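Long-range contacts in prolyl-tRNA synthetase (Giardia lamblia ATCC 50803, PDB 3IAL), which probably charges tRNA(Pro) with L-proline at the expense of ATP, and holds the prolyl-adenylate intermediate in its active site here: residues K96-E101 with I151-T156; P80-E85 with E115-R120; Y42-C47 with R164-H169. One frame throughout, in Å; residues are numbered along the deposited sequence.

Interaction 1 of 3, residues K96-E101 with I151-T156; sequences KGFEAE and IFRHET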
loop_
_atom_site.group_PDB
_atom_site.type_symbol
_atom_site.label_atom_id
_atom_site.label_comp_id
_atom_site.label_asym_id
_atom_site.label_seq_id
_atom_site.Cartn_x
_atom_site.Cartn_y
_atom_site.Cartn_z
ATOM N N LYS B 96 20.632 22.030 3.091
ATOM C CA LYS B 96 21.590 22.324 2.011
ATOM C C LYS B 96 21.745 21.135 1.062
ATOM O O LYS B 96 21.972 21.317 -0.142
ATOM C CB LYS B 96 22.967 22.712 2.561
ATOM C CG LYS B 96 23.009 23.999 3.380
ATOM C CD LYS B 96 22.358 25.193 2.680
ATOM C CE LYS B 96 22.395 26.434 3.563
ATOM N NZ LYS B 96 21.810 26.187 4.920
ATOM N N GLY B 97 21.627 19.926 1.610
ATOM C CA GLY B 97 21.692 18.709 0.811
ATOM C C GLY B 97 20.503 18.530 -0.117
ATOM O O GLY B 97 20.629 17.911 -1.171
ATOM N N PHE B 98 19.354 19.089 0.256
ATOM C CA PHE B 98 18.099 18.810 -0.452
ATOM C C PHE B 98 17.368 20.015 -1.066
ATOM O O PHE B 98 16.492 19.821 -1.908
ATOM C CB PHE B 98 17.150 18.048 0.486
ATOM C CG PHE B 98 17.550 16.609 0.711
ATOM C CD1 PHE B 98 17.475 15.694 -0.324
ATOM C CD2 PHE B 98 18.002 16.176 1.952
ATOM C CE1 PHE B 98 17.845 14.372 -0.130
ATOM C CE2 PHE B 98 18.374 14.852 2.155
ATOM C CZ PHE B 98 18.299 13.952 1.112
ATOM N N GLU B 99 17.722 21.239 -0.679
ATOM C CA GLU B 99 16.921 22.414 -1.057
ATOM C C GLU B 99 16.729 22.592 -2.567
ATOM O O GLU B 99 15.717 23.141 -3.001
ATOM C CB GLU B 99 17.486 23.705 -0.444
ATOM C CG GLU B 99 18.832 24.172 -0.983
ATOM C CD GLU B 99 19.220 25.553 -0.444
ATOM O OE1 GLU B 99 18.448 26.525 -0.647
ATOM O OE2 GLU B 99 20.295 25.663 0.185
ATOM N N ALA B 100 17.698 22.139 -3.356
ATOM C CA ALA B 100 17.599 22.205 -4.808
ATOM C C ALA B 100 16.664 21.120 -5.350
ATOM O O ALA B 100 16.162 21.234 -6.471
ATOM C CB ALA B 100 18.979 22.085 -5.437
ATOM N N GLU B 101 16.434 20.081 -4.546
ATOM C CA GLU B 101 15.565 18.961 -4.915
ATOM C C GLU B 101 14.081 19.196 -4.624
ATOM O O GLU B 101 13.256 18.365 -4.998
ATOM C CB GLU B 101 15.986 17.688 -4.152
ATOM C CG GLU B 101 17.454 17.279 -4.294
ATOM C CD GLU B 101 17.755 16.577 -5.601
ATOM O OE1 GLU B 101 16.911 16.654 -6.520
ATOM O OE2 GLU B 101 18.835 15.950 -5.707
ATOM N N ILE B 151 8.270 10.044 -2.745
ATOM C CA ILE B 151 8.989 11.279 -2.439
ATOM C C ILE B 151 9.284 11.980 -3.763
ATOM O O ILE B 151 9.071 11.394 -4.838
ATOM C CB ILE B 151 10.298 11.015 -1.657
ATOM C CG1 ILE B 151 11.149 9.937 -2.347
ATOM C CG2 ILE B 151 9.980 10.615 -0.210
ATOM C CD1 ILE B 151 12.635 9.975 -1.939
ATOM N N PHE B 152 9.768 13.221 -3.686
ATOM C CA PHE B 152 9.912 14.083 -4.866
ATOM C C PHE B 152 11.285 14.764 -4.924
ATOM O O PHE B 152 11.702 15.399 -3.962
ATOM C CB PHE B 152 8.801 15.141 -4.878
ATOM C CG PHE B 152 7.407 14.559 -4.921
ATOM C CD1 PHE B 152 6.731 14.426 -6.131
ATOM C CD2 PHE B 152 6.777 14.146 -3.758
ATOM C CE1 PHE B 152 5.453 13.892 -6.177
ATOM C CE2 PHE B 152 5.484 13.602 -3.793
ATOM C CZ PHE B 152 4.825 13.475 -5.001
ATOM N N ARG B 153 11.980 14.619 -6.055
ATOM C CA ARG B 153 13.311 15.199 -6.251
ATOM C C ARG B 153 13.367 15.944 -7.580
ATOM O O ARG B 153 13.439 15.324 -8.642
ATOM C CB ARG B 153 14.385 14.103 -6.252
ATOM C CG ARG B 153 14.402 13.189 -5.040
ATOM C CD ARG B 153 15.250 13.721 -3.927
ATOM N NE ARG B 153 15.170 12.871 -2.737
ATOM C CZ ARG B 153 16.055 11.941 -2.372
ATOM N NH1 ARG B 153 17.143 11.692 -3.091
ATOM N NH2 ARG B 153 15.846 11.251 -1.255
ATOM N N HIS B 154 13.355 17.271 -7.520
ATOM C CA HIS B 154 13.317 18.109 -8.722
ATOM C C HIS B 154 14.574 18.064 -9.585
ATOM O O HIS B 154 14.469 18.054 -10.810
ATOM C CB HIS B 154 13.045 19.570 -8.360
ATOM C CG HIS B 154 13.386 20.528 -9.455
ATOM N ND1 HIS B 154 12.630 20.648 -10.601
ATOM C CD2 HIS B 154 14.412 21.403 -9.588
ATOM C CE1 HIS B 154 13.174 21.557 -11.391
ATOM N NE2 HIS B 154 14.252 22.034 -10.797
ATOM N N GLU B 155 15.751 18.071 -8.966
ATOM C CA GLU B 155 16.994 18.274 -9.720
ATOM C C GLU B 155 17.462 17.016 -10.455
ATOM O O GLU B 155 18.405 17.075 -11.249
ATOM C CB GLU B 155 18.117 18.814 -8.820
ATOM C CG GLU B 155 19.275 19.453 -9.608
ATOM C CD GLU B 155 20.223 20.268 -8.745
ATOM O OE1 GLU B 155 20.959 19.672 -7.927
ATOM O OE2 GLU B 155 20.249 21.506 -8.903
ATOM N N THR B 156 16.805 15.886 -10.210
ATOM C CA THR B 156 17.167 14.653 -10.892
ATOM C C THR B 156 17.201 14.869 -12.404
ATOM O O THR B 156 16.223 15.319 -13.011
ATOM C CB THR B 156 16.221 13.504 -10.550
ATOM O OG1 THR B 156 16.318 13.227 -9.152
ATOM C CG2 THR B 156 16.600 12.251 -11.339
#
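Phe98 sends its ring corner CE1 against Arg153, where it lies over the centre of one guanidinium face, 3.8 Å from CZ. The two planes are 61° apart, so the groups meet obliquely and do not stack. Two residues on, the methyl of Ala100 rests beside the carboxylate of Glu155, CB to OE2 3.7 Å, while Ala100 O lies in the plane of the His154 ring at its CD2 edge. Glu101 carries most of the contact. Its carbonyl oxygen takes the N-H of His154 in an almost straight bond, O to N 2.8 Å and 173° at the hydrogen, with the donor above the carbonyl plane; the CA of Arg153 approaches the same oxygen. The side chain of Glu101 bends sharply at chi2 (-79°), which brings OE1 round to Glu155 N, 3.1 Å away, in a more bent bond, and its CB lies alongside Arg153 CD. The polar end of Arg153 is held by Pro121 O through NE, and Arg153 touches the prolyl-adenylate, as expected of the motif 2 arginine of a class II synthetase. Glu101 thus grips two successive amides where the chain leaves strand 143-152, one with its backbone and one with its side chain. Its OE2 stays 5.3 Å from Arg153 NH1, so any attraction between those charges acts without a direct salt bridge.

Interaction 2 of 3, residues P80-E85 with E115-R120; sequences PTVIPE and ERLALR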
loop_
_atom_site.group_PDB
_atom_site.type_symbol
_atom_site.label_atom_id
_atom_site.label_comp_id
_atom_site.label_asym_id
_atom_site.label_seq_id
_atom_site.Cartn_x
_atom_site.Cartn_y
_atom_site.Cartn_z
ATOM N N PRO B 80 1.592 13.126 5.784
ATOM C CA PRO B 80 1.260 13.952 4.628
ATOM C C PRO B 80 2.434 14.140 3.678
ATOM O O PRO B 80 3.592 14.032 4.084
ATOM C CB PRO B 80 0.900 15.303 5.250
ATOM C CG PRO B 80 0.473 14.989 6.617
ATOM C CD PRO B 80 1.333 13.846 7.043
ATOM N N THR B 81 2.117 14.422 2.422
ATOM C CA THR B 81 3.115 14.631 1.382
ATOM C C THR B 81 3.776 15.992 1.524
ATOM O O THR B 81 4.928 16.184 1.125
ATOM C CB THR B 81 2.447 14.553 -0.006
ATOM O OG1 THR B 81 1.784 13.293 -0.132
ATOM C CG2 THR B 81 3.462 14.725 -1.138
ATOM N N VAL B 82 3.040 16.941 2.079
ATOM C CA VAL B 82 3.490 18.328 2.131
ATOM C C VAL B 82 4.203 18.609 3.451
ATOM O O VAL B 82 3.743 18.187 4.514
ATOM C CB VAL B 82 2.315 19.309 1.921
ATOM C CG1 VAL B 82 1.965 19.405 0.424
ATOM C CG2 VAL B 82 1.079 18.895 2.752
ATOM N N ILE B 83 5.341 19.296 3.364
ATOM C CA ILE B 83 6.117 19.678 4.534
ATOM C C ILE B 83 6.197 21.197 4.567
ATOM O O ILE B 83 6.618 21.803 3.588
ATOM C CB ILE B 83 7.555 19.105 4.499
ATOM C CG1 ILE B 83 7.542 17.582 4.347
ATOM C CG2 ILE B 83 8.307 19.456 5.781
ATOM C CD1 ILE B 83 8.922 16.958 4.326
ATOM N N PRO B 84 5.798 21.821 5.692
ATOM C CA PRO B 84 5.872 23.278 5.751
ATOM C C PRO B 84 7.321 23.771 5.717
ATOM O O PRO B 84 8.207 23.114 6.262
ATOM C CB PRO B 84 5.194 23.618 7.084
ATOM C CG PRO B 84 5.303 22.381 7.898
ATOM C CD PRO B 84 5.330 21.232 6.956
ATOM N N GLU B 85 7.552 24.906 5.063
ATOM C CA GLU B 85 8.908 25.442 4.875
ATOM C C GLU B 85 9.710 25.572 6.175
ATOM O O GLU B 85 10.901 25.287 6.189
ATOM C CB GLU B 85 8.870 26.802 4.167
ATOM C CG GLU B 85 10.261 27.326 3.814
ATOM C CD GLU B 85 10.234 28.486 2.839
ATOM O OE1 GLU B 85 9.397 29.399 3.005
ATOM O OE2 GLU B 85 11.064 28.488 1.906
ATOM N N GLU B 115 2.024 29.973 4.327
ATOM C CA GLU B 115 3.300 29.276 4.431
ATOM C C GLU B 115 3.472 28.330 3.237
ATOM O O GLU B 115 2.565 27.565 2.906
ATOM C CB GLU B 115 3.396 28.511 5.751
ATOM C CG GLU B 115 4.808 28.030 6.061
ATOM C CD GLU B 115 4.898 27.245 7.348
ATOM O OE1 GLU B 115 3.866 26.709 7.798
ATOM O OE2 GLU B 115 6.006 27.157 7.909
ATOM N N ARG B 116 4.637 28.389 2.595
ATOM C CA ARG B 116 4.925 27.537 1.440
ATOM C C ARG B 116 5.069 26.093 1.902
ATOM O O ARG B 116 5.544 25.847 3.010
ATOM C CB ARG B 116 6.228 27.938 0.750
ATOM C CG ARG B 116 6.363 29.397 0.377
ATOM C CD ARG B 116 7.823 29.707 0.074
ATOM N NE ARG B 116 8.214 29.195 -1.231
ATOM C CZ ARG B 116 9.410 28.700 -1.549
ATOM N NH1 ARG B 116 10.385 28.593 -0.652
ATOM N NH2 ARG B 116 9.627 28.288 -2.790
ATOM N N LEU B 117 4.674 25.154 1.048
ATOM C CA LEU B 117 4.754 23.727 1.362
ATOM C C LEU B 117 5.654 23.010 0.382
ATOM O O LEU B 117 5.461 23.106 -0.829
ATOM C CB LEU B 117 3.368 23.085 1.311
ATOM C CG LEU B 117 2.301 23.654 2.252
ATOM C CD1 LEU B 117 0.997 22.930 2.011
ATOM C CD2 LEU B 117 2.739 23.530 3.697
ATOM N N ALA B 118 6.640 22.289 0.901
ATOM C CA ALA B 118 7.504 21.475 0.059
ATOM C C ALA B 118 6.901 20.087 -0.097
ATOM O O ALA B 118 6.368 19.523 0.858
ATOM C CB ALA B 118 8.897 21.385 0.652
ATOM N N LEU B 119 6.964 19.538 -1.305
ATOM C CA LEU B 119 6.682 18.126 -1.484
ATOM C C LEU B 119 7.884 17.381 -0.898
ATOM O O LEU B 119 9.024 17.711 -1.217
ATOM C CB LEU B 119 6.511 17.780 -2.960
ATOM C CG LEU B 119 5.429 18.533 -3.741
ATOM C CD1 LEU B 119 5.316 17.932 -5.132
ATOM C CD2 LEU B 119 4.082 18.493 -3.022
ATOM N N ARG B 120 7.628 16.409 -0.029
ATOM C CA ARG B 120 8.695 15.688 0.670
ATOM C C ARG B 120 9.763 15.097 -0.266
ATOM O O ARG B 120 9.448 14.307 -1.144
ATOM C CB ARG B 120 8.112 14.579 1.556
ATOM C CG ARG B 120 7.241 13.582 0.826
ATOM C CD ARG B 120 6.682 12.556 1.793
ATOM N NE ARG B 120 5.640 11.794 1.122
ATOM C CZ ARG B 120 4.554 11.294 1.697
ATOM N NH1 ARG B 120 4.314 11.436 2.998
ATOM N NH2 ARG B 120 3.685 10.654 0.938
HETATM O O HOH W 1 7.084 29.802 3.875
#
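Ile83 and Ala118 face each other as the hydrogen-bonded pair of a short antiparallel pairing, which adds strand 82-84 to the edge of the three-stranded sheet whose middle strand is 111-119. Their amides and carbonyls exchange two backbone bonds, Ile83 N to Ala118 O and Ala118 N to Ile83 O, both 2.7 Å. Arg120 N to Thr81 O continues the pairing at one end and Glu85 N to Arg116 O at the other, where Pro84 sits at the N-cap position of the helix that follows.

Apolar contacts split between the two faces. On one, Leu117 fits between neighbours: its CD1 meets Val82 CB at 3.9 Å, while CD2 turns to Pro84, and farther along Leu119 CD2 touches Val82 CG1. On the other, the Ile83 CD1 tip presses on Arg120 CB at 3.7 Å.

Polar side chains close both ends. Arg120 places CG between its backbone N and carbonyl carbon (chi1 56°) and then runs extended, which lays one guanidinium face over Thr81 CA, 3.6 Å above the plane; Phe79 O and Thr150 O take its N-H groups. Thr81 OG1 is bonded to Glu167 of the second subunit, and Val82 O to Tyr42 OH of that subunit, so this edge is part of the dimer interface. At the far end Glu85 and Arg116 form a salt bridge, and Glu106 binds the same guanidinium through NH2. Arg116 NH1 reaches Glu85 OE2 at 2.6 Å from above the carboxylate plane, while one water links Glu85 OE1 to Arg116 N.

Interaction 3 of 3, residues Y42-C47 with R164-H169; sequences YPVKGC and RVREIH. With PR8 (5'-O-[(R)-hydroxy{[(2S)-pyrrolidin-2-ylcarbonyl]oxy}phosphoryl]adenosine), chain H.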
loop_
_atom_site.group_PDB
_atom_site.type_symbol
_atom_site.label_atom_id
_atom_site.label_comp_id
_atom_site.label_asym_id
_atom_site.label_seq_id
_atom_site.Cartn_x
_atom_site.Cartn_y
_atom_site.Cartn_z
ATOM N N TYR B 42 4.245 10.023 -19.896
ATOM C CA TYR B 42 3.570 11.005 -19.060
ATOM C C TYR B 42 4.346 12.318 -19.182
ATOM O O TYR B 42 5.557 12.328 -18.964
ATOM C CB TYR B 42 3.555 10.528 -17.614
ATOM C CG TYR B 42 2.597 11.274 -16.728
ATOM C CD1 TYR B 42 1.229 11.001 -16.768
ATOM C CD2 TYR B 42 3.050 12.242 -15.844
ATOM C CE1 TYR B 42 0.341 11.678 -15.954
ATOM C CE2 TYR B 42 2.164 12.926 -15.023
ATOM C CZ TYR B 42 0.814 12.638 -15.085
ATOM O OH TYR B 42 -0.062 13.309 -14.282
ATOM N N PRO B 43 3.661 13.425 -19.530
ATOM C CA PRO B 43 4.339 14.686 -19.841
ATOM C C PRO B 43 4.882 15.484 -18.638
ATOM O O PRO B 43 4.855 16.705 -18.651
ATOM C CB PRO B 43 3.248 15.483 -20.565
ATOM C CG PRO B 43 2.004 15.019 -19.931
ATOM C CD PRO B 43 2.202 13.547 -19.697
ATOM N N VAL B 44 5.379 14.802 -17.615
ATOM C CA VAL B 44 6.162 15.465 -16.584
ATOM C C VAL B 44 7.469 14.693 -16.482
ATOM O O VAL B 44 7.464 13.514 -16.134
ATOM C CB VAL B 44 5.416 15.518 -15.234
ATOM C CG1 VAL B 44 6.285 16.160 -14.155
ATOM C CG2 VAL B 44 4.111 16.296 -15.392
ATOM N N LYS B 45 8.574 15.359 -16.828
ATOM C CA LYS B 45 9.896 14.735 -16.854
ATOM C C LYS B 45 10.189 14.005 -15.552
ATOM O O LYS B 45 10.000 14.553 -14.469
ATOM C CB LYS B 45 10.982 15.787 -17.135
ATOM C CG LYS B 45 12.420 15.327 -16.868
ATOM C CD LYS B 45 13.438 16.339 -17.407
ATOM C CE LYS B 45 14.816 16.125 -16.800
ATOM N NZ LYS B 45 15.814 17.096 -17.334
ATOM N N GLY B 46 10.620 12.755 -15.671
ATOM C CA GLY B 46 10.969 11.928 -14.522
ATOM C C GLY B 46 9.806 11.436 -13.677
ATOM O O GLY B 46 10.025 10.905 -12.583
ATOM N N CYS B 47 8.576 11.619 -14.155
ATOM C CA CYS B 47 7.398 11.087 -13.471
ATOM C C CYS B 47 6.773 10.041 -14.378
ATOM O O CYS B 47 6.102 10.381 -15.359
ATOM C CB CYS B 47 6.388 12.195 -13.170
ATOM S SG CYS B 47 7.005 13.454 -12.068
ATOM N N ARG B 164 16.446 6.500 -11.769
ATOM C CA ARG B 164 16.587 7.936 -11.513
ATOM C C ARG B 164 15.330 8.651 -11.976
ATOM O O ARG B 164 15.213 8.986 -13.144
ATOM C CB ARG B 164 17.788 8.530 -12.266
ATOM C CG ARG B 164 19.138 8.344 -11.599
ATOM C CD ARG B 164 20.153 9.347 -12.166
ATOM N NE ARG B 164 20.233 9.240 -13.626
ATOM C CZ ARG B 164 21.143 8.540 -14.301
ATOM N NH1 ARG B 164 22.113 7.880 -13.669
ATOM N NH2 ARG B 164 21.090 8.507 -15.630
ATOM N N VAL B 165 14.396 8.877 -11.053
ATOM C CA VAL B 165 13.123 9.511 -11.374
ATOM C C VAL B 165 12.886 10.709 -10.452
ATOM O O VAL B 165 13.574 10.877 -9.453
ATOM C CB VAL B 165 11.936 8.500 -11.305
ATOM C CG1 VAL B 165 11.996 7.523 -12.484
ATOM C CG2 VAL B 165 11.913 7.750 -9.984
ATOM N N ARG B 166 11.929 11.553 -10.810
ATOM C CA ARG B 166 11.653 12.760 -10.038
ATOM C C ARG B 166 10.533 12.543 -9.019
ATOM O O ARG B 166 10.489 13.244 -8.012
ATOM C CB ARG B 166 11.363 13.938 -10.960
ATOM C CG ARG B 166 12.627 14.450 -11.656
ATOM C CD ARG B 166 12.325 15.469 -12.728
ATOM N NE ARG B 166 11.995 16.781 -12.188
ATOM C CZ ARG B 166 11.138 17.651 -12.739
ATOM N NH1 ARG B 166 10.458 17.365 -13.849
ATOM N NH2 ARG B 166 10.939 18.819 -12.155
ATOM N N GLU B 167 9.639 11.589 -9.282
ATOM C CA GLU B 167 8.763 11.042 -8.236
ATOM C C GLU B 167 9.141 9.589 -7.991
ATOM O O GLU B 167 9.077 8.762 -8.885
ATOM C CB GLU B 167 7.280 11.159 -8.595
ATOM C CG GLU B 167 6.374 10.428 -7.615
ATOM C CD GLU B 167 4.923 10.883 -7.663
ATOM O OE1 GLU B 167 4.541 11.582 -8.619
ATOM O OE2 GLU B 167 4.162 10.537 -6.732
ATOM N N ILE B 168 9.518 9.292 -6.755
ATOM C CA ILE B 168 10.131 8.030 -6.414
ATOM C C ILE B 168 9.273 7.270 -5.410
ATOM O O ILE B 168 9.064 7.734 -4.292
ATOM C CB ILE B 168 11.521 8.262 -5.791
ATOM C CG1 ILE B 168 12.346 9.246 -6.631
ATOM C CG2 ILE B 168 12.267 6.920 -5.614
ATOM C CD1 ILE B 168 13.391 10.000 -5.809
ATOM N N HIS B 169 8.802 6.087 -5.801
ATOM C CA HIS B 169 8.071 5.217 -4.891
ATOM C C HIS B 169 9.098 4.544 -3.987
ATOM O O HIS B 169 10.135 4.055 -4.463
ATOM C CB HIS B 169 7.252 4.195 -5.681
ATOM C CG HIS B 169 6.242 3.460 -4.860
ATOM N ND1 HIS B 169 6.425 2.154 -4.448
ATOM C CD2 HIS B 169 5.041 3.848 -4.369
ATOM C CE1 HIS B 169 5.379 1.775 -3.735
ATOM N NE2 HIS B 169 4.525 2.781 -3.671
HETATM C C PR8 H . 17.488 8.299 2.757
HETATM N N PR8 H . 15.851 9.160 4.312
HETATM O O PR8 H . 16.919 9.032 1.946
HETATM P P PR8 H . 18.978 7.491 0.940
HETATM N N1 PR8 H . 15.272 7.400 -8.039
HETATM C C2 PR8 H . 15.030 6.198 -7.530
HETATM N N3 PR8 H . 15.474 5.835 -6.324
HETATM C C4 PR8 H . 16.189 6.671 -5.573
HETATM C C5 PR8 H . 16.471 7.936 -6.078
HETATM C C6 PR8 H . 15.993 8.294 -7.336
HETATM N N6 PR8 H . 16.247 9.506 -7.830
HETATM N N7 PR8 H . 17.186 8.579 -5.163
HETATM C C8 PR8 H . 17.354 7.759 -4.123
HETATM N N9 PR8 H . 16.754 6.586 -4.368
HETATM C CA PR8 H . 16.979 8.220 4.196
HETATM C CB PR8 H . 16.423 6.828 4.447
HETATM C CD PR8 H . 14.743 8.439 4.929
HETATM C CG PR8 H . 14.901 7.014 4.383
HETATM C "C1'" PR8 H . 16.738 5.421 -3.425
HETATM O O10 PR8 H . 18.584 7.534 2.504
HETATM O O1P PR8 H . 19.571 8.761 0.449
HETATM C "C2'" PR8 H . 18.137 4.782 -3.249
HETATM O "O2'" PR8 H . 18.019 3.351 -3.201
HETATM O O2P PR8 H . 20.036 6.289 0.812
HETATM C "C3'" PR8 H . 18.547 5.248 -1.872
HETATM O "O3'" PR8 H . 19.501 4.346 -1.305
HETATM C "C4'" PR8 H . 17.198 5.084 -1.196
HETATM O "O4'" PR8 H . 16.348 5.848 -2.081
HETATM C "C5'" PR8 H . 17.269 5.663 0.200
HETATM O "O5'" PR8 H . 17.660 7.021 0.147
#
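Gly46 O is shared by the N-H groups of neighbouring residues: a firm bond from Arg166 N at 2.7 Å and a weak one from Glu167 N at 3.4 Å. Gly46 is the third residue of a type II beta turn, Val44 to Cys47, and its positive phi (72°) belongs to that turn. The turn docks where the motif 2 loop of this class II synthetase rejoins strand 167-177. Gly46 CA packs close to the aliphatic stem of Arg166, whose chain bends at chi3 (76°) and carries NH1 back to Lys45 O, 2.9 Å away; the oxygen lies tilted from the guanidinium plane. NH2 of the same group binds His154 ND1. Cys47 SG makes a looser contact with Glu167 CB, whose carboxylate is bonded to Thr150 and to Thr81 of the second subunit.

On the other side of the 164-169 segment lies the prolyl-adenylate. Val165 reads the adenine with its main chain, N to ring atom N1 and O to the amino group N6, both weak bonds. Ile168 packs against the base with both branches: CD1 comes within 3.5 Å of adenine C6, and CG2 within 3.4 Å of C2.

How the interactions relate
Along the chain the segments run 42-47, 80-85, 96-101, 115-120, 151-156 and 164-169, with interactions 1 and 2 interleaved and both nested inside the loop that interaction 3 closes. The centre of interaction 1 lies about 13 Å from the centre of each other contact; those of interactions 2 and 3 are about 19 Å apart and do not touch within one chain, though interaction 2 of each subunit meets interaction 3 of the other. Interaction 1 joins them: Phe152 N probably bonds Arg120 O, and Arg153 N probably bonds Arg166 O just beyond paired strands 143-152 and 167-177. Interactions 1 and 3 also touch the prolyl-adenylate, placing active site and dimer interface in one continuous framework.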